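Side-chain contacts in importin-95 (Chaetomium thermophilum, PDB 4XRI), which acts as a flexible HEAT-repeat nuclear transport receptor that imports diverse protein cargo and probably binds a small GTPase: residues Gln709-Ile714 with Gln741-Ile746; Ser762-Ile767 with Asn799-Asp804; Ser159-Gly164 with Arg203-Thr208. The protein carries 2 engineered substitutions. All blocks are in the same frame, centred on the assembly; numbering follows the deposited sequence.

Contact 1. Residues Gln709-Ile714 with Gln741-Ile746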
ATOM      1  N   GLN A 709      -8.605 -14.930  -7.928  1.00 41.22           N
ATOM      2  CA  GLN A 709      -8.812 -13.619  -7.336  1.00 34.00           C
ATOM      3  C   GLN A 709     -10.261 -13.148  -7.446  1.00 37.40           C
ATOM      4  O   GLN A 709     -10.705 -12.300  -6.670  1.00 37.58           O
ATOM      5  CB  GLN A 709      -7.882 -12.594  -7.989  1.00 34.37           C
ATOM      6  CG  GLN A 709      -8.263 -12.205  -9.411  1.00 43.23           C
ATOM      7  CD  GLN A 709      -7.259 -11.270 -10.053  1.00 54.63           C
ATOM      8  OE1 GLN A 709      -7.265 -10.065  -9.805  1.00 58.60           O
ATOM      9  NE2 GLN A 709      -6.385 -11.827 -10.880  1.00 46.01           N
ATOM     10  N   PHE A 710     -10.998 -13.701  -8.402  1.00 38.71           N
ATOM     11  CA  PHE A 710     -12.365 -13.265  -8.649  1.00 42.71           C
ATOM     12  C   PHE A 710     -13.389 -14.055  -7.839  1.00 44.61           C
ATOM     13  O   PHE A 710     -14.536 -13.629  -7.706  1.00 39.76           O
ATOM     14  CB  PHE A 710     -12.708 -13.381 -10.139  1.00 41.32           C
ATOM     15  CG  PHE A 710     -11.762 -12.644 -11.042  1.00 40.97           C
ATOM     16  CD1 PHE A 710     -11.747 -11.260 -11.075  1.00 39.77           C
ATOM     17  CD2 PHE A 710     -10.898 -13.339 -11.871  1.00 44.48           C
ATOM     18  CE1 PHE A 710     -10.877 -10.583 -11.910  1.00 48.46           C
ATOM     19  CE2 PHE A 710     -10.028 -12.667 -12.709  1.00 48.35           C
ATOM     20  CZ  PHE A 710     -10.020 -11.288 -12.729  1.00 47.68           C
ATOM     21  N   LYS A 711     -12.977 -15.198  -7.300  1.00 41.13           N
ATOM     22  CA  LYS A 711     -13.918 -16.124  -6.667  1.00 37.55           C
ATOM     23  C   LYS A 711     -14.728 -15.539  -5.491  1.00 33.15           C
ATOM     24  O   LYS A 711     -15.935 -15.747  -5.436  1.00 37.41           O
ATOM     25  CB  LYS A 711     -13.191 -17.381  -6.195  1.00 37.73           C
ATOM     26  CG  LYS A 711     -14.138 -18.481  -5.710  1.00 44.56           C
ATOM     27  CD  LYS A 711     -13.404 -19.754  -5.312  1.00 47.61           C
ATOM     28  CE  LYS A 711     -12.913 -20.517  -6.526  1.00 45.49           C
ATOM     29  NZ  LYS A 711     -12.306 -21.817  -6.147  1.00 51.45           N
ATOM     30  N   PRO A 712     -14.084 -14.797  -4.558  1.00 40.13           N
ATOM     31  CA  PRO A 712     -14.888 -14.246  -3.455  1.00 35.78           C
ATOM     32  C   PRO A 712     -16.067 -13.389  -3.917  1.00 41.58           C
ATOM     33  O   PRO A 712     -17.171 -13.541  -3.393  1.00 43.87           O
ATOM     34  CB  PRO A 712     -13.874 -13.394  -2.678  1.00 36.86           C
ATOM     35  CG  PRO A 712     -12.569 -14.051  -2.933  1.00 31.92           C
ATOM     36  CD  PRO A 712     -12.648 -14.531  -4.355  1.00 34.11           C
ATOM     37  N   ALA A 713     -15.837 -12.511  -4.887  1.00 38.64           N
ATOM     38  CA  ALA A 713     -16.896 -11.648  -5.401  1.00 42.79           C
ATOM     39  C   ALA A 713     -17.907 -12.445  -6.223  1.00 37.00           C
ATOM     40  O   ALA A 713     -19.093 -12.118  -6.256  1.00 32.44           O
ATOM     41  CB  ALA A 713     -16.309 -10.526  -6.230  1.00 37.93           C
ATOM     42  N   ILE A 714     -17.430 -13.495  -6.884  1.00 35.57           N
ATOM     43  CA  ILE A 714     -18.294 -14.352  -7.695  1.00 38.37           C
ATOM     44  C   ILE A 714     -19.286 -15.120  -6.820  1.00 37.20           C
ATOM     45  O   ILE A 714     -20.455 -15.291  -7.180  1.00 39.19           O
ATOM     46  CB  ILE A 714     -17.461 -15.344  -8.535  1.00 34.45           C
ATOM     47  CG1 ILE A 714     -16.775 -14.612  -9.689  1.00 33.04           C
ATOM     48  CG2 ILE A 714     -18.326 -16.469  -9.079  1.00 32.08           C
ATOM     49  CD1 ILE A 714     -15.833 -15.485 -10.488  1.00 36.85           C
ATOM     50  N   GLN A 741     -18.844 -25.814  -1.394  1.00 37.21           N
ATOM     51  CA  GLN A 741     -18.236 -26.815  -0.524  1.00 42.94           C
ATOM     52  C   GLN A 741     -16.730 -26.901  -0.746  1.00 44.96           C
ATOM     53  O   GLN A 741     -15.962 -27.032   0.207  1.00 50.96           O
ATOM     54  CB  GLN A 741     -18.882 -28.185  -0.749  1.00 44.57           C
ATOM     55  CG  GLN A 741     -20.292 -28.290  -0.196  1.00 49.56           C
ATOM     56  CD  GLN A 741     -20.986 -29.584  -0.583  1.00 52.83           C
ATOM     57  OE1 GLN A 741     -20.773 -30.118  -1.672  1.00 53.21           O
ATOM     58  NE2 GLN A 741     -21.816 -30.100   0.316  1.00 47.87           N
ATOM     59  N   GLN A 742     -16.314 -26.816  -2.006  1.00 38.95           N
ATOM     60  CA  GLN A 742     -14.896 -26.817  -2.346  1.00 45.62           C
ATOM     61  C   GLN A 742     -14.207 -25.576  -1.797  1.00 42.79           C
ATOM     62  O   GLN A 742     -13.115 -25.654  -1.231  1.00 40.46           O
ATOM     63  CB  GLN A 742     -14.708 -26.894  -3.864  1.00 53.66           C
ATOM     64  CG  GLN A 742     -13.258 -26.819  -4.328  1.00 69.17           C
ATOM     65  CD  GLN A 742     -12.876 -25.450  -4.868  1.00 77.60           C
ATOM     66  OE1 GLN A 742     -13.639 -24.488  -4.763  1.00 80.66           O
ATOM     67  NE2 GLN A 742     -11.688 -25.361  -5.456  1.00 73.34           N
ATOM     68  N   ALA A 743     -14.864 -24.433  -1.966  1.00 37.77           N
ATOM     69  CA  ALA A 743     -14.322 -23.150  -1.535  1.00 39.84           C
ATOM     70  C   ALA A 743     -14.097 -23.112  -0.026  1.00 36.84           C
ATOM     71  O   ALA A 743     -13.193 -22.433   0.460  1.00 42.92           O
ATOM     72  CB  ALA A 743     -15.249 -22.020  -1.960  1.00 38.18           C
ATOM     73  N   ALA A 744     -14.921 -23.851   0.707  1.00 34.28           N
ATOM     74  CA  ALA A 744     -14.841 -23.874   2.163  1.00 38.59           C
ATOM     75  C   ALA A 744     -13.584 -24.582   2.665  1.00 43.53           C
ATOM     76  O   ALA A 744     -13.156 -24.363   3.798  1.00 47.65           O
ATOM     77  CB  ALA A 744     -16.079 -24.538   2.742  1.00 35.09           C
ATOM     78  N   THR A 745     -12.993 -25.423   1.821  1.00 44.92           N
ATOM     79  CA  THR A 745     -11.818 -26.194   2.215  1.00 45.36           C
ATOM     80  C   THR A 745     -10.522 -25.434   1.944  1.00 45.67           C
ATOM     81  O   THR A 745      -9.448 -25.843   2.390  1.00 45.01           O
ATOM     82  CB  THR A 745     -11.759 -27.549   1.485  1.00 50.00           C
ATOM     83  OG1 THR A 745     -11.493 -27.334   0.094  1.00 54.94           O
ATOM     84  CG2 THR A 745     -13.072 -28.299   1.640  1.00 45.59           C
ATOM     85  N   ILE A 746     -10.622 -24.331   1.210  1.00 34.97           N
ATOM     86  CA  ILE A 746      -9.446 -23.522   0.910  1.00 44.85           C
ATOM     87  C   ILE A 746      -9.020 -22.713   2.131  1.00 50.11           C
ATOM     88  O   ILE A 746      -9.784 -21.897   2.646  1.00 47.63           O
ATOM     89  CB  ILE A 746      -9.694 -22.574  -0.276  1.00 44.87           C
ATOM     90  CG1 ILE A 746      -9.927 -23.380  -1.555  1.00 44.39           C
ATOM     91  CG2 ILE A 746      -8.512 -21.630  -0.460  1.00 48.64           C
ATOM     92  CD1 ILE A 746     -10.156 -22.531  -2.784  1.00 44.09           C
TER
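Lys711 and Gln742 make the polar part of this contact, a case in which one long side chain reaches across from one segment to the other. The lysine leaves its backbone with CG anti to N (chi1 -172°) and turns at chi3 (-74°), which swings the ammonium group to the end of the Gln742 amide. There NZ gives OE1 a weak hydrogen bond of 3.3 Å, while NE2 of the same amide lies 3.7 Å from NZ. The carboxamide thus offers its oxygen to the charge. Gln742 bends at its second torsion to bring this amide over.

The apolar part is slighter: CD of Lys711 rests 4.4 Å from CB of Ala743. Farther along the same side chain, the CD1 methyl of Ile746 stands beside the charged end, 4.1 Å from NZ.

A third set of bonds shapes the partner segment itself. A type I turn runs from Ala743 to Ile746, and just ahead of it the carbonyl oxygen of Gln742 accepts twice from Thr745: the hydroxyl OG1 donates at 2.7 Å, in the carbonyl plane and on a lone pair, and the backbone N at 3.1 Å.

Within the solenoid, the contact joins helix 711-725 to helix 730-743 and the turn that follows it. Lys711 also touches Leu701 of helix 690-701 and Tyr759 and Leu763 of helix 754-780, and Ala743 packs on Ile767 of that same helix, so the long helix 754-780 lines the junction.

Contact 2. Residues Ser762-Ile767 with Asn799-Asp804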
ATOM      1  N   SER A 762     -11.962 -13.190   2.985  1.00 37.80           N
ATOM      2  CA  SER A 762     -12.792 -12.604   1.943  1.00 44.74           C
ATOM      3  C   SER A 762     -13.610 -13.670   1.222  1.00 44.52           C
ATOM      4  O   SER A 762     -14.788 -13.463   0.925  1.00 35.85           O
ATOM      5  CB  SER A 762     -11.929 -11.842   0.938  1.00 48.47           C
ATOM      6  OG  SER A 762     -12.713 -11.369  -0.142  1.00 60.74           O
ATOM      7  N   LEU A 763     -12.973 -14.799   0.932  1.00 38.35           N
ATOM      8  CA  LEU A 763     -13.627 -15.900   0.237  1.00 38.07           C
ATOM      9  C   LEU A 763     -14.822 -16.417   1.029  1.00 37.41           C
ATOM     10  O   LEU A 763     -15.905 -16.634   0.480  1.00 36.74           O
ATOM     11  CB  LEU A 763     -12.635 -17.037  -0.013  1.00 38.74           C
ATOM     12  CG  LEU A 763     -13.175 -18.286  -0.711  1.00 39.06           C
ATOM     13  CD1 LEU A 763     -13.620 -17.954  -2.122  1.00 37.40           C
ATOM     14  CD2 LEU A 763     -12.119 -19.379  -0.725  1.00 35.89           C
ATOM     15  N   ARG A 764     -14.618 -16.605   2.327  1.00 37.82           N
ATOM     16  CA  ARG A 764     -15.650 -17.164   3.191  1.00 40.01           C
ATOM     17  C   ARG A 764     -16.772 -16.167   3.447  1.00 37.59           C
ATOM     18  O   ARG A 764     -17.901 -16.557   3.741  1.00 35.41           O
ATOM     19  CB  ARG A 764     -15.034 -17.639   4.506  1.00 40.95           C
ATOM     20  CG  ARG A 764     -14.138 -18.858   4.317  1.00 35.40           C
ATOM     21  CD  ARG A 764     -13.616 -19.413   5.628  1.00 38.54           C
ATOM     22  NE  ARG A 764     -13.100 -20.768   5.446  1.00 40.50           N
ATOM     23  CZ  ARG A 764     -12.817 -21.605   6.439  1.00 46.22           C
ATOM     24  NH1 ARG A 764     -12.363 -22.822   6.173  1.00 49.88           N
ATOM     25  NH2 ARG A 764     -12.993 -21.226   7.696  1.00 49.38           N
ATOM     26  N   GLU A 765     -16.459 -14.880   3.329  1.00 41.33           N
ATOM     27  CA  GLU A 765     -17.496 -13.856   3.283  1.00 46.75           C
ATOM     28  C   GLU A 765     -18.392 -14.128   2.084  1.00 38.72           C
ATOM     29  O   GLU A 765     -19.620 -14.105   2.187  1.00 37.06           O
ATOM     30  CB  GLU A 765     -16.893 -12.451   3.185  1.00 44.20           C
ATOM     31  CG  GLU A 765     -16.279 -11.930   4.468  1.00 51.23           C
ATOM     32  CD  GLU A 765     -15.710 -10.533   4.301  1.00 55.57           C
ATOM     33  OE1 GLU A 765     -16.138  -9.823   3.365  1.00 54.37           O
ATOM     34  OE2 GLU A 765     -14.829 -10.147   5.099  1.00 60.95           O
ATOM     35  N   GLY A 766     -17.755 -14.395   0.947  1.00 38.73           N
ATOM     36  CA  GLY A 766     -18.451 -14.714  -0.283  1.00 36.02           C
ATOM     37  C   GLY A 766     -19.301 -15.961  -0.160  1.00 35.59           C
ATOM     38  O   GLY A 766     -20.469 -15.954  -0.545  1.00 31.60           O
ATOM     39  N   ILE A 767     -18.719 -17.028   0.383  1.00 37.78           N
ATOM     40  CA  ILE A 767     -19.442 -18.283   0.572  1.00 35.17           C
ATOM     41  C   ILE A 767     -20.689 -18.086   1.426  1.00 38.29           C
ATOM     42  O   ILE A 767     -21.775 -18.552   1.080  1.00 34.71           O
ATOM     43  CB  ILE A 767     -18.572 -19.361   1.247  1.00 35.11           C
ATOM     44  CG1 ILE A 767     -17.277 -19.592   0.469  1.00 35.82           C
ATOM     45  CG2 ILE A 767     -19.355 -20.655   1.364  1.00 41.75           C
ATOM     46  CD1 ILE A 767     -16.328 -20.561   1.147  1.00 33.98           C
ATOM     47  N   ASN A 799     -18.640 -23.687  11.828  1.00 47.11           N
ATOM     48  CA  ASN A 799     -17.759 -24.139  12.895  1.00 50.78           C
ATOM     49  C   ASN A 799     -16.297 -23.834  12.602  1.00 52.42           C
ATOM     50  O   ASN A 799     -15.540 -23.466  13.501  1.00 54.29           O
ATOM     51  CB  ASN A 799     -17.942 -25.639  13.132  1.00 54.39           C
ATOM     52  CG  ASN A 799     -17.040 -26.168  14.227  1.00 64.58           C
ATOM     53  OD1 ASN A 799     -17.228 -25.858  15.404  1.00 62.02           O
ATOM     54  ND2 ASN A 799     -16.055 -26.974  13.846  1.00 69.66           N
ATOM     55  N   SER A 800     -15.905 -23.988  11.341  1.00 51.37           N
ATOM     56  CA  SER A 800     -14.538 -23.705  10.924  1.00 50.14           C
ATOM     57  C   SER A 800     -14.211 -22.232  11.135  1.00 47.23           C
ATOM     58  O   SER A 800     -13.116 -21.881  11.577  1.00 51.95           O
ATOM     59  CB  SER A 800     -14.334 -24.089   9.458  1.00 52.95           C
ATOM     60  OG  SER A 800     -12.979 -23.938   9.076  1.00 55.52           O
ATOM     61  N   ILE A 801     -15.177 -21.378  10.818  1.00 50.05           N
ATOM     62  CA  ILE A 801     -15.042 -19.940  11.011  1.00 54.16           C
ATOM     63  C   ILE A 801     -14.941 -19.601  12.495  1.00 56.72           C
ATOM     64  O   ILE A 801     -14.147 -18.748  12.900  1.00 50.39           O
ATOM     65  CB  ILE A 801     -16.232 -19.187  10.390  1.00 49.60           C
ATOM     66  CG1 ILE A 801     -16.255 -19.396   8.874  1.00 46.00           C
ATOM     67  CG2 ILE A 801     -16.170 -17.705  10.723  1.00 46.19           C
ATOM     68  CD1 ILE A 801     -17.472 -18.814   8.211  1.00 38.28           C
ATOM     69  N   ALA A 802     -15.746 -20.285  13.301  1.00 57.16           N
ATOM     70  CA  ALA A 802     -15.762 -20.059  14.740  1.00 58.96           C
ATOM     71  C   ALA A 802     -14.433 -20.451  15.382  1.00 62.57           C
ATOM     72  O   ALA A 802     -13.975 -19.802  16.321  1.00 61.31           O
ATOM     73  CB  ALA A 802     -16.906 -20.825  15.384  1.00 53.10           C
ATOM     74  N   ASN A 803     -13.814 -21.508  14.865  1.00 62.53           N
ATOM     75  CA  ASN A 803     -12.568 -22.013  15.431  1.00 59.35           C
ATOM     76  C   ASN A 803     -11.329 -21.334  14.854  1.00 59.68           C
ATOM     77  O   ASN A 803     -10.204 -21.667  15.221  1.00 67.42           O
ATOM     78  CB  ASN A 803     -12.466 -23.524  15.219  1.00 62.77           C
ATOM     79  CG  ASN A 803     -13.567 -24.287  15.932  1.00 68.25           C
ATOM     80  OD1 ASN A 803     -14.131 -23.812  16.917  1.00 72.60           O
ATOM     81  ND2 ASN A 803     -13.876 -25.481  15.437  1.00 63.69           N
ATOM     82  N   ASP A 804     -11.541 -20.382  13.951  1.00 59.45           N
ATOM     83  CA  ASP A 804     -10.437 -19.654  13.335  1.00 57.02           C
ATOM     84  C   ASP A 804     -10.409 -18.213  13.831  1.00 57.52           C
ATOM     85  O   ASP A 804     -11.299 -17.430  13.508  1.00 55.31           O
ATOM     86  CB  ASP A 804     -10.554 -19.688  11.807  1.00 56.86           C
ATOM     87  CG  ASP A 804      -9.302 -19.182  11.103  1.00 64.56           C
ATOM     88  OD1 ASP A 804      -8.443 -18.552  11.758  1.00 59.45           O
ATOM     89  OD2 ASP A 804      -9.182 -19.410   9.881  1.00 63.95           O
TER
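Arg764 starts with CG anti to its carbonyl carbon (chi1 -69°) and then runs extended from CG to NE, a shape that carries the guanidinium all the way from helix 754-780 to helix 791-802. Ser800 answers with OG anti to its own backbone N, which sets it within bonding distance of NH2. The setting is a HEAT-repeat solenoid, in which successive helices stack side against side. In this example the buried guanidinium is hydrogen-bonded by neutral oxygens, which probably offset part of the cost of burial, and a carboxylate lies near.

The guanidinium divides its donors between partners. NH2 gives Ser800 OG a hydrogen bond of 3.0 Å with an angle of 143° at the hydrogen, and the hydroxyl sits near the edge of the group, 17° out of its plane. NH1 has its strongest partner elsewhere, in the carbonyl oxygen of Ala744. Bonds from two different nitrogens should limit rotation of the flat group.

Ile801 supplies the apolar companion. Its side chain and that of Arg764 run alongside one another with opposite headings, and CG1 lies 4.2 Å from the arginine CD and 3.9 Å from NH2. Beyond the arginine, Ile801 also packs on Leu811 and Ser815 of helix 809-825 and on Met843 of helix 838-849, while Leu797 adds a further side chain against Arg764.

The nearby carboxylate does not join in: Asp804 binds the backbone N of Asn806 through OD1, and its OD2 remains 4.8 Å from NH2 of Arg764.

Contact 3. Residues Ser159-Gly164 with Arg203-Thr208. With SO4 (sulfate ion), chain D.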
ATOM      1  N   SER A 159      35.532  -8.984   0.840  1.00 34.15           N
ATOM      2  CA  SER A 159      35.190 -10.158   1.634  1.00 35.31           C
ATOM      3  C   SER A 159      34.191  -9.794   2.724  1.00 37.61           C
ATOM      4  O   SER A 159      33.293 -10.574   3.038  1.00 35.61           O
ATOM      5  CB  SER A 159      36.441 -10.784   2.248  1.00 40.90           C
ATOM      6  OG  SER A 159      37.344 -11.173   1.230  1.00 37.15           O
ATOM      7  N   LEU A 160      34.358  -8.608   3.298  1.00 36.47           N
ATOM      8  CA  LEU A 160      33.383  -8.078   4.242  1.00 43.43           C
ATOM      9  C   LEU A 160      32.037  -7.917   3.552  1.00 37.94           C
ATOM     10  O   LEU A 160      30.993  -8.255   4.106  1.00 41.07           O
ATOM     11  CB  LEU A 160      33.855  -6.740   4.813  1.00 39.29           C
ATOM     12  CG  LEU A 160      34.955  -6.821   5.869  1.00 41.25           C
ATOM     13  CD1 LEU A 160      35.563  -5.450   6.110  1.00 39.12           C
ATOM     14  CD2 LEU A 160      34.394  -7.398   7.160  1.00 44.09           C
ATOM     15  N   THR A 161      32.084  -7.409   2.325  1.00 36.34           N
ATOM     16  CA  THR A 161      30.892  -7.207   1.514  1.00 37.95           C
ATOM     17  C   THR A 161      30.202  -8.533   1.197  1.00 43.17           C
ATOM     18  O   THR A 161      28.973  -8.631   1.227  1.00 43.54           O
ATOM     19  CB  THR A 161      31.245  -6.478   0.202  1.00 33.88           C
ATOM     20  OG1 THR A 161      31.774  -5.180   0.502  1.00 41.57           O
ATOM     21  CG2 THR A 161      30.021  -6.319  -0.671  1.00 33.03           C
ATOM     22  N   ALA A 162      31.004  -9.554   0.905  1.00 38.02           N
ATOM     23  CA  ALA A 162      30.480 -10.882   0.602  1.00 38.36           C
ATOM     24  C   ALA A 162      29.839 -11.508   1.834  1.00 35.56           C
ATOM     25  O   ALA A 162      28.773 -12.121   1.751  1.00 40.18           O
ATOM     26  CB  ALA A 162      31.585 -11.781   0.062  1.00 37.65           C
ATOM     27  N   ILE A 163      30.498 -11.343   2.977  1.00 37.11           N
ATOM     28  CA  ILE A 163      29.975 -11.812   4.255  1.00 35.86           C
ATOM     29  C   ILE A 163      28.614 -11.185   4.551  1.00 36.98           C
ATOM     30  O   ILE A 163      27.679 -11.867   4.977  1.00 36.98           O
ATOM     31  CB  ILE A 163      30.957 -11.500   5.405  1.00 41.04           C
ATOM     32  CG1 ILE A 163      32.164 -12.441   5.342  1.00 38.10           C
ATOM     33  CG2 ILE A 163      30.265 -11.617   6.752  1.00 47.30           C
ATOM     34  CD1 ILE A 163      33.272 -12.072   6.311  1.00 38.32           C
ATOM     35  N   GLY A 164      28.509  -9.883   4.308  1.00 34.74           N
ATOM     36  CA  GLY A 164      27.270  -9.159   4.520  1.00 44.29           C
ATOM     37  C   GLY A 164      26.153  -9.645   3.616  1.00 44.98           C
ATOM     38  O   GLY A 164      25.016  -9.812   4.055  1.00 41.32           O
ATOM     39  N   ARG A 203      36.862   0.134   7.031  1.00 43.84           N
ATOM     40  CA  ARG A 203      35.898   0.492   8.068  1.00 45.77           C
ATOM     41  C   ARG A 203      34.491   0.675   7.508  1.00 33.98           C
ATOM     42  O   ARG A 203      33.516   0.215   8.107  1.00 37.84           O
ATOM     43  CB  ARG A 203      36.331   1.768   8.795  1.00 46.36           C
ATOM     44  CG  ARG A 203      37.410   1.559   9.849  1.00 51.43           C
ATOM     45  CD  ARG A 203      37.629   2.818  10.676  1.00 55.12           C
ATOM     46  NE  ARG A 203      36.534   3.067  11.610  1.00 47.85           N
ATOM     47  CZ  ARG A 203      36.399   4.180  12.325  1.00 53.84           C
ATOM     48  NH1 ARG A 203      37.287   5.157  12.204  1.00 52.20           N
ATOM     49  NH2 ARG A 203      35.373   4.321  13.153  1.00 57.53           N
ATOM     50  N   PHE A 204      34.385   1.336   6.357  1.00 38.39           N
ATOM     51  CA  PHE A 204      33.082   1.549   5.735  1.00 41.12           C
ATOM     52  C   PHE A 204      32.460   0.233   5.288  1.00 44.77           C
ATOM     53  O   PHE A 204      31.266   0.003   5.473  1.00 44.13           O
ATOM     54  CB  PHE A 204      33.182   2.492   4.537  1.00 42.96           C
ATOM     55  CG  PHE A 204      31.885   2.651   3.798  1.00 47.85           C
ATOM     56  CD1 PHE A 204      30.812   3.284   4.399  1.00 44.84           C
ATOM     57  CD2 PHE A 204      31.731   2.156   2.513  1.00 55.55           C
ATOM     58  CE1 PHE A 204      29.613   3.430   3.736  1.00 43.93           C
ATOM     59  CE2 PHE A 204      30.530   2.298   1.841  1.00 61.91           C
ATOM     60  CZ  PHE A 204      29.469   2.939   2.455  1.00 57.01           C
ATOM     61  N   ALA A 205      33.282  -0.627   4.695  1.00 47.30           N
ATOM     62  CA  ALA A 205      32.830  -1.935   4.243  1.00 42.37           C
ATOM     63  C   ALA A 205      32.375  -2.778   5.429  1.00 32.89           C
ATOM     64  O   ALA A 205      31.391  -3.511   5.346  1.00 37.60           O
ATOM     65  CB  ALA A 205      33.935  -2.645   3.479  1.00 39.17           C
ATOM     66  N   ALA A 206      33.098  -2.655   6.538  1.00 40.48           N
ATOM     67  CA  ALA A 206      32.817  -3.440   7.733  1.00 41.40           C
ATOM     68  C   ALA A 206      31.532  -2.998   8.424  1.00 40.48           C
ATOM     69  O   ALA A 206      30.727  -3.833   8.837  1.00 41.48           O
ATOM     70  CB  ALA A 206      33.984  -3.354   8.697  1.00 35.32           C
ATOM     71  N   ILE A 207      31.342  -1.689   8.556  1.00 44.75           N
ATOM     72  CA  ILE A 207      30.156  -1.172   9.229  1.00 45.26           C
ATOM     73  C   ILE A 207      28.913  -1.440   8.380  1.00 39.36           C
ATOM     74  O   ILE A 207      27.827  -1.679   8.907  1.00 35.16           O
ATOM     75  CB  ILE A 207      30.284   0.344   9.542  1.00 40.41           C
ATOM     76  CG1 ILE A 207      29.207   0.783  10.537  1.00 45.07           C
ATOM     77  CG2 ILE A 207      30.246   1.190   8.277  1.00 41.53           C
ATOM     78  CD1 ILE A 207      29.401   0.239  11.928  1.00 40.88           C
ATOM     79  N   THR A 208      29.088  -1.429   7.062  1.00 40.59           N
ATOM     80  CA  THR A 208      28.006  -1.735   6.136  1.00 39.45           C
ATOM     81  C   THR A 208      27.626  -3.203   6.254  1.00 41.28           C
ATOM     82  O   THR A 208      26.446  -3.557   6.266  1.00 40.44           O
ATOM     83  CB  THR A 208      28.398  -1.425   4.679  1.00 44.43           C
ATOM     84  OG1 THR A 208      28.832  -0.065   4.581  1.00 49.48           O
ATOM     85  CG2 THR A 208      27.214  -1.652   3.746  1.00 45.54           C
TER
HETATM   86  S   SO4 D 903      38.098   8.162  13.848  0.94 64.71           S
HETATM   87  O1  SO4 D 903      38.357   7.762  12.470  0.94 65.31           O
HETATM   88  O2  SO4 D 903      37.037   7.328  14.406  0.94 72.47           O
HETATM   89  O3  SO4 D 903      39.312   8.003  14.641  0.94 66.05           O
HETATM   90  O4  SO4 D 903      37.687   9.562  13.870  0.94 66.72           O
HETATM   91  O   HOH W   1      30.046  -4.184   3.047  1.00 44.98           O
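Where Leu160 packs against Ala205 and Ala206, the flat groups stand to the side of the interface. One face of the Phe204 ring has the Thr208 hydroxyl over its centre, OG1 lying 3.6 Å above the plane; that hydroxyl gives its hydrogen bond to Phe204 O. The Arg203 guanidinium meets a sulfate, probably from the crystallisation liquor, at its edge, with the sulfur in plane. NH1 donates to sulfate O2 at 3.1 Å and nearly straight (161°), and more weakly to O1 at 2.8 Å, while NE binds the carbonyl oxygen of Ala193. A leucine here has no guanidinium, so the sulfate would probably no longer be held at this place and Ala193 O would be left without its NE donor.

Helices 153-168 and 200-212 have local axes 8.5 Å apart and 8° from parallel, a pairing consistent with the stacking of helices in a HEAT-repeat solenoid. The alanines offer a shallow surface for Leu160, whose CD1 reaches CB of Ala206 at 3.7 Å and CB of Ala205 at 4.2 Å. Leu160 also touches Val189 of helix 182-193 and Ala148 of helix 140-150.

Beside this apolar patch, one water spans the helices, donating to Ala205 O at 2.7 Å and to Thr161 OG1 at 3.2 Å. That hydroxyl is itself bonded to Gln157 O one turn earlier.

Overall arrangement
Contacts 1 and 2 are neighbours in one region of the superhelix, their centres 11 Å apart, and they touch directly. The bond from Arg764 to the carbonyl of Ala744 joins them, and packing adds to it: Ala743 O lies 3.4 Å from Leu763 CD2, Ala743 C lies 3.6 Å from Ile767 CD1, and Ser762 OG packs 3.4 Å from Pro712 CB. Helices 730-743 and 754-780 follow each other in the chain, so the two contacts share neighbouring helices. Contact 3 belongs to an earlier, distant part of the solenoid: its centre is about 49 Å from either of the other centres, and the nearest atoms are about 35 Å away. The sulfate, on the contact 3 side, is likewise remote from contacts 1 and 2.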